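Local coordinates for protein class I SAM-dependent methyltransferase (Silicibacter pomeroyi DSS-3, PDB 3CVO) that is of uncharacterised function but has a Rossmann-type methyltransferase fold and probably transfers methyl groups from S-adenosylmethionine, at residues A[189-192]-A[193-196]. Numbering follows the deposited sequence.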
ATOM      1  N   PRO A 189       3.556   0.031 -10.510  1.00 22.59           N
ATOM      2  CA  PRO A 189       4.385   0.231  -9.313  1.00 20.96           C
ATOM      3  C   PRO A 189       4.543   1.698  -8.906  1.00 21.60           C
ATOM      4  O   PRO A 189       4.709   2.016  -7.721  1.00 23.34           O
ATOM      5  CB  PRO A 189       5.735  -0.360  -9.724  1.00 23.99           C
ATOM      6  CG  PRO A 189       5.475  -1.209 -10.860  1.00 25.54           C
ATOM      7  CD  PRO A 189       4.240  -0.772 -11.543  1.00 22.28           C
ATOM      8  N   GLY A 190       4.461   2.576  -9.889  1.00 21.91           N
ATOM      9  CA  GLY A 190       4.642   4.003  -9.659  1.00 24.74           C
ATOM     10  C   GLY A 190       3.440   4.619  -8.960  1.00 25.47           C
ATOM     11  O   GLY A 190       3.485   5.781  -8.524  1.00 28.23           O
ATOM     12  N   SER A 191       2.392   3.811  -8.834  1.00 24.20           N
ATOM     13  CA  SER A 191       1.096   4.242  -8.247  1.00 24.49           C
ATOM     14  C   SER A 191       0.968   3.871  -6.804  1.00 25.90           C
ATOM     15  O   SER A 191      -0.025   4.174  -6.156  1.00 23.68           O
ATOM     16  CB  SER A 191      -0.089   3.613  -8.981  1.00 24.71           C
ATOM     17  OG  SER A 191      -0.172   4.237 -10.258  1.00 30.30           O
ATOM     18  N   LEU A 192       2.004   3.222  -6.297  1.00 22.98           N
ATOM     19  CA  LEU A 192       1.918   2.657  -4.983  1.00 23.67           C
ATOM     20  C   LEU A 192       1.702   3.698  -3.885  1.00 21.79           C
ATOM     21  O   LEU A 192       0.889   3.464  -2.969  1.00 22.14           O
ATOM     22  CB  LEU A 192       3.123   1.795  -4.673  1.00 23.49           C
ATOM     23  CG  LEU A 192       3.027   0.373  -5.189  1.00 27.47           C
ATOM     24  CD1 LEU A 192       4.408  -0.335  -4.977  1.00 26.86           C
ATOM     25  CD2 LEU A 192       1.845  -0.365  -4.475  1.00 28.70           C
HETATM   26  N   MSE A 193       2.414   4.822  -3.946  1.00 18.63           N
HETATM   27  CA  MSE A 193       2.237   5.873  -2.915  1.00 20.04           C
HETATM   28  C   MSE A 193       0.805   6.381  -2.933  1.00 22.82           C
HETATM   29  O   MSE A 193       0.173   6.524  -1.903  1.00 22.67           O
HETATM   30  CB  MSE A 193       3.183   7.040  -3.092  1.00 19.16           C
HETATM   31  CG  MSE A 193       4.685   6.752  -2.704  1.00 18.81           C
HETATM   32 SE   MSE A 193       5.812   8.239  -3.004  0.75 22.34          SE
HETATM   33  CE  MSE A 193       5.992   8.077  -4.941  1.00 23.47           C
ATOM     34  N   GLN A 194       0.273   6.566  -4.125  1.00 23.36           N
ATOM     35  CA  GLN A 194      -1.120   7.091  -4.273  1.00 25.43           C
ATOM     36  C   GLN A 194      -2.111   6.075  -3.782  1.00 23.70           C
ATOM     37  O   GLN A 194      -3.041   6.369  -3.032  1.00 23.91           O
ATOM     38  CB  GLN A 194      -1.427   7.460  -5.728  1.00 29.42           C
ATOM     39  CG  GLN A 194      -2.956   7.402  -6.037  1.00 37.11           C
ATOM     40  CD  GLN A 194      -3.286   7.164  -7.536  1.00 52.05           C
ATOM     41  OE1 GLN A 194      -2.388   6.912  -8.368  1.00 47.16           O
ATOM     42  NE2 GLN A 194      -4.587   7.249  -7.876  1.00 40.35           N
ATOM     43  N   LEU A 195      -1.879   4.838  -4.160  1.00 25.62           N
ATOM     44  CA  LEU A 195      -2.736   3.715  -3.787  1.00 26.23           C
ATOM     45  C   LEU A 195      -2.797   3.546  -2.272  1.00 26.05           C
ATOM     46  O   LEU A 195      -3.859   3.449  -1.684  1.00 23.89           O
ATOM     47  CB  LEU A 195      -2.252   2.418  -4.462  1.00 29.87           C
ATOM     48  CG  LEU A 195      -2.951   1.116  -4.084  1.00 36.91           C
ATOM     49  CD1 LEU A 195      -4.470   1.285  -4.165  1.00 49.50           C
ATOM     50  CD2 LEU A 195      -2.482  -0.020  -4.997  1.00 36.95           C
ATOM     51  N   ILE A 196      -1.632   3.608  -1.629  1.00 23.96           N
ATOM     52  CA  ILE A 196      -1.567   3.493  -0.157  1.00 22.27           C
ATOM     53  C   ILE A 196      -2.394   4.612   0.519  1.00 23.25           C
ATOM     54  O   ILE A 196      -3.127   4.390   1.497  1.00 23.92           O
ATOM     55  CB  ILE A 196      -0.119   3.436   0.357  1.00 24.16           C
ATOM     56  CG1 ILE A 196       0.525   2.151  -0.172  1.00 27.62           C
ATOM     57  CG2 ILE A 196      -0.069   3.495   1.916  1.00 22.69           C
ATOM     58  CD1 ILE A 196       2.024   1.995   0.153  1.00 27.10           C
TER
HETATM   59  O   HOH W   1       4.784   4.983  -5.794  1.00 21.37           O
HETATM   60  O   HOH W   2       1.929   7.218  -6.562  1.00 22.99           O
HETATM   61  O   HOH W   3      -2.033   6.282 -10.996  1.00 35.34           O
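Ser191 and Gln194 face each other across a water at the start of the C-terminal helix, where a short 3-10 turn (189-191) runs directly into helix 192-199, beyond the last strand of the Rossmann-type methyltransferase fold. The passage to alpha-helical bonding is seen in two successive i to i+4 bonds. Leu195 N donates to Ser191 O (2.8 Å), nearly in line with the carbonyl (C=O...N angle 166°), and Ile196 N donates to Leu192 O at an N-H...O angle of 163°. Before them, two waters tie the carbonyl of Gly190 to the first turn: one donates to Gly190 O (2.9 Å) and accepts from Gln194 N, and another accepts from Met193 N (3.0 Å) and donates only weakly to Gly190 O.

Followed outward, the Gln194 side chain begins with CB packed 3.6 Å from Ser191 O. With CG anti to the backbone N (chi1 155°) and the chain extended beyond it, the amide is carried back alongside Ser191. There a water accepts from Ser191 OG (2.9 Å) and donates to Gln194 OE1 (2.7 Å), while NE2 turns to OE1 of Gln163. Both ends of the amide are thus bonded, which should fix its rotation.

On the buried side, the Leu192 CD2 and Leu195 CD2 methyls make a loose apolar contact at 4.4 Å; Leu195 also packs on Leu138 and Phe142 of helix 133-143, whereas Leu192 rests on Ile187 of the second subunit. The turn thus lies between helix 133-143 of its own chain and the second subunit. Ile196 CG1 lies 3.1 Å from Leu192 O, the carbonyl oxygen that Ile196 N already engages.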